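Flap endonuclease 1 (Desulfurococcus amylolyticus, PDB 3ORY) probably cleaves 5' flap structures in DNA as a structure-specific, metal-dependent endonuclease of the FEN1/XPG family. Local coordinates at residues V39-N44 against E166-A171; A45-L50 against A139-E144; Y91-K96 against D148-L153. One frame throughout, in Å; residues are numbered along the deposited sequence.

In the fold
Contact 1 lies at the carboxylate pocket, where a bound phosphate ion, probably from the crystallisation liquor, sits beside D41 and E168; the side chain of Y47 in contact 2 is about 5 Å from a bound phosphate. Helix 42-52 runs on from the strand of contact 1 into contact 2, their centres about 14 Å apart. Contact 3, about 10 Å from contact 1 centre to centre, uses the adjacent parallel strand 88-93; G42 N is 2.8 Å from V92 O, a probable hydrogen bond. Contacts 2 and 3, centres about 11 Å apart, share helix 143-156, and L46 CD1 joins them, 3.8 Å from A149 CB. Both nest inside the loop closed by contact 1, their segments alternating.

Contact 1 (V39-N44 against E166-A171); sequences VIDGYN and EGEAQA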
loop_
_atom_site.group_PDB
_atom_site.type_symbol
_atom_site.label_atom_id
_atom_site.label_comp_id
_atom_site.label_asym_id
_atom_site.label_seq_id
_atom_site.Cartn_x
_atom_site.Cartn_y
_atom_site.Cartn_z
ATOM N N VAL A 39 7.889 -8.716 0.103
ATOM C CA VAL A 39 7.752 -7.951 1.337
ATOM C C VAL A 39 6.679 -6.869 1.187
ATOM O O VAL A 39 6.822 -5.927 0.409
ATOM C CB VAL A 39 9.118 -7.438 1.889
ATOM C CG1 VAL A 39 9.850 -6.563 0.888
ATOM C CG2 VAL A 39 8.937 -6.721 3.228
ATOM N N ILE A 40 5.600 -7.024 1.943
ATOM C CA ILE A 40 4.410 -6.195 1.771
ATOM C C ILE A 40 4.344 -5.115 2.834
ATOM O O ILE A 40 4.319 -5.409 4.037
ATOM C CB ILE A 40 3.118 -7.059 1.832
ATOM C CG1 ILE A 40 3.211 -8.216 0.823
ATOM C CG2 ILE A 40 1.864 -6.187 1.590
ATOM C CD1 ILE A 40 2.182 -9.353 1.078
ATOM N N ASP A 41 4.318 -3.857 2.399
ATOM C CA ASP A 41 4.205 -2.779 3.357
ATOM C C ASP A 41 2.883 -2.921 4.094
ATOM O O ASP A 41 1.818 -3.023 3.474
ATOM C CB ASP A 41 4.321 -1.414 2.699
ATOM C CG ASP A 41 4.311 -0.302 3.710
ATOM O OD1 ASP A 41 5.382 -0.009 4.286
ATOM O OD2 ASP A 41 3.223 0.264 3.950
ATOM N N GLY A 42 2.984 -2.972 5.418
ATOM C CA GLY A 42 1.856 -3.267 6.294
ATOM C C GLY A 42 0.766 -2.204 6.275
ATOM O O GLY A 42 -0.381 -2.510 5.993
ATOM N N TYR A 43 1.125 -0.954 6.556
ATOM C CA TYR A 43 0.127 0.129 6.620
ATOM C C TYR A 43 -0.569 0.306 5.280
ATOM O O TYR A 43 -1.786 0.477 5.238
ATOM C CB TYR A 43 0.751 1.464 7.097
ATOM C CG TYR A 43 1.137 1.510 8.568
ATOM C CD1 TYR A 43 1.138 0.356 9.355
ATOM C CD2 TYR A 43 1.538 2.709 9.165
ATOM C CE1 TYR A 43 1.517 0.403 10.703
ATOM C CE2 TYR A 43 1.910 2.763 10.515
ATOM C CZ TYR A 43 1.899 1.607 11.269
ATOM O OH TYR A 43 2.278 1.636 12.595
ATOM N N ASN A 44 0.190 0.261 4.183
ATOM C CA ASN A 44 -0.418 0.469 2.874
ATOM C C ASN A 44 -1.441 -0.619 2.568
ATOM O O ASN A 44 -2.533 -0.322 2.080
ATOM C CB ASN A 44 0.622 0.538 1.750
ATOM C CG ASN A 44 0.091 1.229 0.528
ATOM O OD1 ASN A 44 0.233 2.457 0.381
ATOM N ND2 ASN A 44 -0.544 0.467 -0.358
ATOM N N GLU A 166 10.345 4.252 8.597
ATOM C CA GLU A 166 9.397 4.024 7.493
ATOM C C GLU A 166 9.325 2.551 7.069
ATOM O O GLU A 166 10.361 1.926 6.795
ATOM C CB GLU A 166 9.743 4.870 6.253
ATOM C CG GLU A 166 9.606 6.386 6.450
ATOM C CD GLU A 166 10.889 7.024 6.978
ATOM O OE1 GLU A 166 11.822 6.284 7.372
ATOM O OE2 GLU A 166 10.975 8.269 6.973
ATOM N N GLY A 167 8.102 2.009 7.039
ATOM C CA GLY A 167 7.842 0.650 6.570
ATOM C C GLY A 167 8.328 0.462 5.145
ATOM O O GLY A 167 8.952 -0.561 4.820
ATOM N N GLU A 168 8.055 1.455 4.298
ATOM C CA GLU A 168 8.455 1.405 2.880
ATOM C C GLU A 168 9.970 1.359 2.697
ATOM O O GLU A 168 10.465 0.698 1.777
ATOM C CB GLU A 168 7.870 2.595 2.102
ATOM C CG GLU A 168 6.327 2.640 2.081
ATOM C CD GLU A 168 5.692 1.639 1.090
ATOM O OE1 GLU A 168 6.424 0.943 0.351
ATOM O OE2 GLU A 168 4.444 1.544 1.067
ATOM N N ALA A 169 10.696 2.066 3.567
ATOM C CA ALA A 169 12.176 2.063 3.559
ATOM C C ALA A 169 12.758 0.710 3.957
ATOM O O ALA A 169 13.721 0.236 3.353
ATOM C CB ALA A 169 12.709 3.153 4.514
ATOM N N GLN A 170 12.199 0.118 5.014
ATOM C CA GLN A 170 12.603 -1.217 5.451
ATOM C C GLN A 170 12.288 -2.269 4.394
ATOM O O GLN A 170 13.100 -3.172 4.162
ATOM C CB GLN A 170 11.951 -1.597 6.790
ATOM C CG GLN A 170 12.438 -2.941 7.364
ATOM C CD GLN A 170 13.907 -2.928 7.744
ATOM O OE1 GLN A 170 14.427 -1.914 8.215
ATOM N NE2 GLN A 170 14.585 -4.060 7.549
ATOM N N ALA A 171 11.123 -2.149 3.754
ATOM C CA ALA A 171 10.767 -3.037 2.634
ATOM C C ALA A 171 11.834 -2.968 1.537
ATOM O O ALA A 171 12.353 -4.004 1.109
ATOM C CB ALA A 171 9.377 -2.683 2.063
#
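The carboxylates of D41 and E168 stack nearly flat on each other, their planes 14° apart, although the two side chains as a whole cross at about a right angle. E168 OE2 is 3.2 Å from D41 CG and 3.4 Å from D41 OD2, a close approach of like charges. E168 gets there through a bend at chi2, and its OE2 is hydrogen-bonded to S185 OG; OE1 is buried with no partner in the model. Among polar contacts, D41 OD2 accepts from N44 N (3.0 Å, 160°), the N-cap bond that starts helix 42-52. With CG anti to the backbone N (chi1 -176°), the D41 carboxylate also reaches the start of helix 167-176, OD1 lying 3.1 Å from G167 C; the lack of a side chain on G167 lets that oxygen come so near. With an alanine here instead of D41, N44 N would probably lose its cap and a gap would be likely to open beside the E168 carboxylate. Apolar contact lies two residues back along the strand, where V39 CG1 rests 4.1 Å from A171 CB. Acidic side chains gathered at the C-terminal ends of the parallel strands of the mixed sheet, with D187 also close to E168, are consistent with the metal-binding active site of FEN1-family nucleases.

Contact 2 (A45-L50 against A139-E144); sequences ALYQFL and AKLTEE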
loop_
_atom_site.group_PDB
_atom_site.type_symbol
_atom_site.label_atom_id
_atom_site.label_comp_id
_atom_site.label_asym_id
_atom_site.label_seq_id
_atom_site.Cartn_x
_atom_site.Cartn_y
_atom_site.Cartn_z
ATOM N N ALA A 45 -1.086 -1.871 2.853
ATOM C CA ALA A 45 -2.019 -2.981 2.661
ATOM C C ALA A 45 -3.275 -2.802 3.499
ATOM O O ALA A 45 -4.374 -3.000 3.004
ATOM C CB ALA A 45 -1.345 -4.346 2.962
ATOM N N LEU A 46 -3.120 -2.423 4.765
ATOM C CA LEU A 46 -4.287 -2.267 5.636
ATOM C C LEU A 46 -5.199 -1.152 5.139
ATOM O O LEU A 46 -6.416 -1.278 5.202
ATOM C CB LEU A 46 -3.867 -2.039 7.107
ATOM C CG LEU A 46 -3.105 -3.207 7.750
ATOM C CD1 LEU A 46 -2.695 -2.897 9.203
ATOM C CD2 LEU A 46 -3.905 -4.497 7.697
ATOM N N TYR A 47 -4.605 -0.070 4.636
ATOM C CA TYR A 47 -5.367 1.002 4.006
ATOM C C TYR A 47 -6.116 0.538 2.755
ATOM O O TYR A 47 -7.272 0.941 2.533
ATOM C CB TYR A 47 -4.467 2.217 3.702
ATOM C CG TYR A 47 -4.418 3.192 4.863
ATOM C CD1 TYR A 47 -5.593 3.789 5.341
ATOM C CD2 TYR A 47 -3.221 3.493 5.504
ATOM C CE1 TYR A 47 -5.572 4.674 6.405
ATOM C CE2 TYR A 47 -3.188 4.387 6.598
ATOM C CZ TYR A 47 -4.367 4.966 7.028
ATOM O OH TYR A 47 -4.370 5.835 8.090
ATOM N N GLN A 48 -5.470 -0.304 1.944
ATOM C CA GLN A 48 -6.140 -0.865 0.758
ATOM C C GLN A 48 -7.370 -1.686 1.144
ATOM O O GLN A 48 -8.440 -1.525 0.541
ATOM C CB GLN A 48 -5.197 -1.714 -0.098
ATOM C CG GLN A 48 -3.989 -0.978 -0.662
ATOM C CD GLN A 48 -4.313 0.408 -1.210
ATOM O OE1 GLN A 48 -5.307 0.609 -1.925
ATOM N NE2 GLN A 48 -3.452 1.369 -0.899
ATOM N N PHE A 49 -7.213 -2.535 2.160
ATOM C CA PHE A 49 -8.317 -3.369 2.652
ATOM C C PHE A 49 -9.450 -2.524 3.242
ATOM O O PHE A 49 -10.641 -2.814 3.034
ATOM C CB PHE A 49 -7.810 -4.368 3.693
ATOM C CG PHE A 49 -6.711 -5.272 3.191
ATOM C CD1 PHE A 49 -6.718 -5.748 1.881
ATOM C CD2 PHE A 49 -5.682 -5.676 4.048
ATOM C CE1 PHE A 49 -5.699 -6.590 1.407
ATOM C CE2 PHE A 49 -4.663 -6.526 3.591
ATOM C CZ PHE A 49 -4.673 -6.987 2.271
ATOM N N LEU A 50 -9.078 -1.474 3.969
ATOM C CA LEU A 50 -10.060 -0.555 4.534
ATOM C C LEU A 50 -10.930 0.088 3.457
ATOM O O LEU A 50 -12.137 0.250 3.647
ATOM C CB LEU A 50 -9.380 0.521 5.397
ATOM C CG LEU A 50 -8.888 0.095 6.778
ATOM C CD1 LEU A 50 -8.053 1.213 7.436
ATOM C CD2 LEU A 50 -10.057 -0.299 7.683
ATOM N N ALA A 139 -11.900 5.258 6.211
ATOM C CA ALA A 139 -11.644 4.793 7.564
ATOM C C ALA A 139 -10.233 5.172 8.027
ATOM O O ALA A 139 -9.287 5.170 7.233
ATOM C CB ALA A 139 -11.859 3.288 7.653
ATOM N N LYS A 140 -10.102 5.518 9.303
ATOM C CA LYS A 140 -8.792 5.771 9.902
ATOM C C LYS A 140 -8.135 4.458 10.329
ATOM O O LYS A 140 -8.773 3.605 10.943
ATOM C CB LYS A 140 -8.919 6.697 11.115
ATOM C CG LYS A 140 -9.274 8.133 10.782
ATOM C CD LYS A 140 -9.665 8.956 12.024
ATOM C CE LYS A 140 -10.045 10.406 11.648
ATOM N NZ LYS A 140 -10.584 11.201 12.785
ATOM N N LEU A 141 -6.860 4.290 10.001
ATOM C CA LEU A 141 -6.079 3.177 10.551
ATOM C C LEU A 141 -5.550 3.582 11.920
ATOM O O LEU A 141 -4.852 4.583 12.040
ATOM C CB LEU A 141 -4.914 2.807 9.621
ATOM C CG LEU A 141 -4.024 1.639 10.072
ATOM C CD1 LEU A 141 -4.845 0.341 10.142
ATOM C CD2 LEU A 141 -2.833 1.492 9.133
ATOM N N THR A 142 -5.880 2.803 12.947
ATOM C CA THR A 142 -5.423 3.095 14.306
ATOM C C THR A 142 -4.374 2.087 14.768
ATOM O O THR A 142 -4.229 1.011 14.188
ATOM C CB THR A 142 -6.568 3.043 15.324
ATOM O OG1 THR A 142 -6.914 1.674 15.550
ATOM C CG2 THR A 142 -7.799 3.832 14.835
ATOM N N GLU A 143 -3.656 2.446 15.823
ATOM C CA GLU A 143 -2.672 1.559 16.434
ATOM C C GLU A 143 -3.281 0.218 16.893
ATOM O O GLU A 143 -2.664 -0.828 16.721
ATOM C CB GLU A 143 -1.939 2.304 17.573
ATOM C CG GLU A 143 -0.894 1.483 18.357
ATOM C CD GLU A 143 0.214 0.882 17.490
ATOM O OE1 GLU A 143 0.481 1.370 16.355
ATOM O OE2 GLU A 143 0.816 -0.111 17.959
ATOM N N GLU A 144 -4.496 0.245 17.449
ATOM C CA GLU A 144 -5.187 -0.991 17.844
ATOM C C GLU A 144 -5.446 -1.914 16.644
ATOM O O GLU A 144 -5.278 -3.135 16.750
ATOM C CB GLU A 144 -6.501 -0.693 18.609
ATOM C CG GLU A 144 -7.405 -1.930 18.843
ATOM C CD GLU A 144 -8.685 -1.629 19.643
ATOM O OE1 GLU A 144 -9.118 -0.457 19.706
ATOM O OE2 GLU A 144 -9.270 -2.577 20.211
#
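L141 pushes its side chain between L46, Y47 and L50 on one flank of helix 42-52. Its CB lies against the phenol end of Y47, 3.4 Å from CZ, at a slant to the ring that is neither over the face nor at the edge. CG of L141 stands anti to the backbone N (chi1 -179°), which aims the branch at the helix, where the two methyls part: CD2 comes within 3.9 Å of Y47 CE2, while CD1 meets L46 CB at 4.0 Å. L46 and L50 each cross L141 at about a right angle, L50 CD1 coming within 4.1 Å of L141 CB. The other methyl of L50, CD2, touches A139 CB at 4.0 Å. The rim of the Y47 ring faces the carbonyl of A139, whose O lies near the ring plane, 3.8 Å from CE1. The polar link is slight: L141 N gives a weak hydrogen bond to Y47 OH (3.5 Å, 152°). A139 to L141 thus run along helix 42-52, and the chain then turns into helix 143-156, which T142 caps through M145 N. V146 of that helix touches L141 and M145 touches L50, while H71 of helix 70-84 also meets L50 and E104 of helix 102-125 meets Y47.

Contact 3 (Y91-K96 against D148-L153); sequences YVFDGK and DAKSLL
F93 and Y91 project from strand 88-93 onto L153, A149 and K150 of helix 143-156, a helix-on-sheet layer of the alpha/beta fold typical of PIN-like nucleases. Strand and helix segments run roughly antiparallel (151°), and the helix then leads to strand 160-162, the parallel neighbour of 88-93, as the last helix of a long beta-alpha-beta crossover. The tight part is made by carbon atoms round the two rings. L153 sets CD1 in the plane of the F93 ring, at its edge and 3.8 Å from CE2. The same methyl reaches Y91 CD2, and its twin CD2 lies 3.8 Å from Y91 CE2, so one leucine fills the angle between two aromatic side chains. K150, extended beyond CG, slides past F93 in the opposite direction and covers one ring face: CG stands 4.1 Å from the ring centroid, 24° off the normal, a CH-pi contact, and CE lies 3.6 Å from F93 CG. A149 CB adds a looser touch on F93 CZ at 4.4 Å. Y91 reaches beyond the contact, its hydroxyl bonded to T79 OG1. The loose side begins where the lysine chain ends. K150 is partly exposed, and its ammonium, carried past the ring, bonds to Q162 OE1 and to a water. Water 1 accepts from K150 NZ at 3.0 Å and donates to D94 O at 2.8 Å.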
loop_
_atom_site.group_PDB
_atom_site.type_symbol
_atom_site.label_atom_id
_atom_site.label_comp_id
_atom_site.label_asym_id
_atom_site.label_seq_id
_atom_site.Cartn_x
_atom_site.Cartn_y
_atom_site.Cartn_z
ATOM N N TYR A 91 5.174 -9.290 5.864
ATOM C CA TYR A 91 4.724 -7.914 6.019
ATOM C C TYR A 91 5.779 -7.116 6.765
ATOM O O TYR A 91 6.587 -7.683 7.496
ATOM C CB TYR A 91 3.373 -7.867 6.749
ATOM C CG TYR A 91 2.222 -8.301 5.856
ATOM C CD1 TYR A 91 1.457 -7.361 5.158
ATOM C CD2 TYR A 91 1.914 -9.650 5.699
ATOM C CE1 TYR A 91 0.394 -7.766 4.334
ATOM C CE2 TYR A 91 0.869 -10.060 4.881
ATOM C CZ TYR A 91 0.121 -9.115 4.200
ATOM O OH TYR A 91 -0.905 -9.542 3.401
ATOM N N VAL A 92 5.795 -5.805 6.552
ATOM C CA VAL A 92 6.686 -4.935 7.300
ATOM C C VAL A 92 5.877 -3.780 7.878
ATOM O O VAL A 92 5.119 -3.122 7.160
ATOM C CB VAL A 92 7.892 -4.436 6.449
ATOM C CG1 VAL A 92 7.438 -3.767 5.151
ATOM C CG2 VAL A 92 8.810 -3.515 7.285
ATOM N N PHE A 93 6.032 -3.547 9.179
ATOM C CA PHE A 93 5.275 -2.506 9.852
ATOM C C PHE A 93 6.163 -1.366 10.306
ATOM O O PHE A 93 7.292 -1.583 10.768
ATOM C CB PHE A 93 4.485 -3.094 11.031
ATOM C CG PHE A 93 3.338 -3.964 10.600
ATOM C CD1 PHE A 93 2.149 -3.401 10.164
ATOM C CD2 PHE A 93 3.452 -5.351 10.627
ATOM C CE1 PHE A 93 1.064 -4.214 9.756
ATOM C CE2 PHE A 93 2.394 -6.173 10.215
ATOM C CZ PHE A 93 1.196 -5.597 9.776
ATOM N N ASP A 94 5.614 -0.159 10.181
ATOM C CA ASP A 94 6.297 1.105 10.426
ATOM C C ASP A 94 6.717 1.196 11.880
ATOM O O ASP A 94 6.077 0.607 12.755
ATOM C CB ASP A 94 5.326 2.256 10.094
ATOM C CG ASP A 94 6.038 3.539 9.702
ATOM O OD1 ASP A 94 6.193 3.778 8.487
ATOM O OD2 ASP A 94 6.439 4.312 10.607
ATOM N N GLY A 95 7.790 1.938 12.131
ATOM C CA GLY A 95 8.256 2.201 13.488
ATOM C C GLY A 95 7.362 3.167 14.247
ATOM O O GLY A 95 7.431 3.243 15.470
ATOM N N LYS A 96 6.517 3.893 13.528
ATOM C CA LYS A 96 5.596 4.849 14.153
ATOM C C LYS A 96 4.153 4.379 14.039
ATOM O O LYS A 96 3.791 3.725 13.060
ATOM C CB LYS A 96 5.748 6.246 13.520
ATOM C CG LYS A 96 7.098 6.941 13.811
ATOM C CD LYS A 96 7.369 6.989 15.316
ATOM C CE LYS A 96 8.817 7.376 15.618
ATOM N NZ LYS A 96 9.127 8.733 15.069
ATOM N N ASP A 148 -3.965 -5.681 16.110
ATOM C CA ASP A 148 -4.787 -6.836 15.722
ATOM C C ASP A 148 -4.290 -7.505 14.448
ATOM O O ASP A 148 -4.290 -8.734 14.348
ATOM C CB ASP A 148 -6.267 -6.442 15.592
ATOM C CG ASP A 148 -6.890 -6.072 16.940
ATOM O OD1 ASP A 148 -6.322 -6.459 17.988
ATOM O OD2 ASP A 148 -7.927 -5.376 16.954
ATOM N N ALA A 149 -3.846 -6.692 13.487
ATOM C CA ALA A 149 -3.285 -7.201 12.239
ATOM C C ALA A 149 -2.042 -8.053 12.499
ATOM O O ALA A 149 -1.891 -9.134 11.919
ATOM C CB ALA A 149 -2.949 -6.045 11.279
ATOM N N LYS A 150 -1.162 -7.562 13.372
ATOM C CA LYS A 150 0.030 -8.312 13.766
ATOM C C LYS A 150 -0.365 -9.632 14.448
ATOM O O LYS A 150 0.196 -10.675 14.127
ATOM C CB LYS A 150 0.935 -7.480 14.679
ATOM C CG LYS A 150 1.651 -6.325 13.964
ATOM C CD LYS A 150 2.316 -5.374 14.965
ATOM C CE LYS A 150 3.056 -4.274 14.208
ATOM N NZ LYS A 150 3.661 -3.282 15.148
ATOM N N SER A 151 -1.329 -9.579 15.367
ATOM C CA SER A 151 -1.819 -10.790 16.043
ATOM C C SER A 151 -2.387 -11.798 15.055
ATOM O O SER A 151 -2.156 -12.999 15.195
ATOM C CB SER A 151 -2.888 -10.453 17.087
ATOM O OG SER A 151 -2.335 -9.671 18.133
ATOM N N LEU A 152 -3.139 -11.318 14.069
ATOM C CA LEU A 152 -3.712 -12.213 13.058
ATOM C C LEU A 152 -2.619 -12.917 12.237
ATOM O O LEU A 152 -2.684 -14.130 12.009
ATOM C CB LEU A 152 -4.689 -11.465 12.140
ATOM C CG LEU A 152 -5.282 -12.292 10.987
ATOM C CD1 LEU A 152 -6.137 -13.482 11.511
ATOM C CD2 LEU A 152 -6.092 -11.409 10.044
ATOM N N LEU A 153 -1.622 -12.153 11.790
ATOM C CA LEU A 153 -0.511 -12.724 11.033
ATOM C C LEU A 153 0.232 -13.782 11.846
ATOM O O LEU A 153 0.545 -14.854 11.310
ATOM C CB LEU A 153 0.436 -11.631 10.510
ATOM C CG LEU A 153 -0.211 -10.645 9.523
ATOM C CD1 LEU A 153 0.680 -9.420 9.296
ATOM C CD2 LEU A 153 -0.569 -11.307 8.185
HETATM O O HOH W 1 3.778 -0.787 13.521
#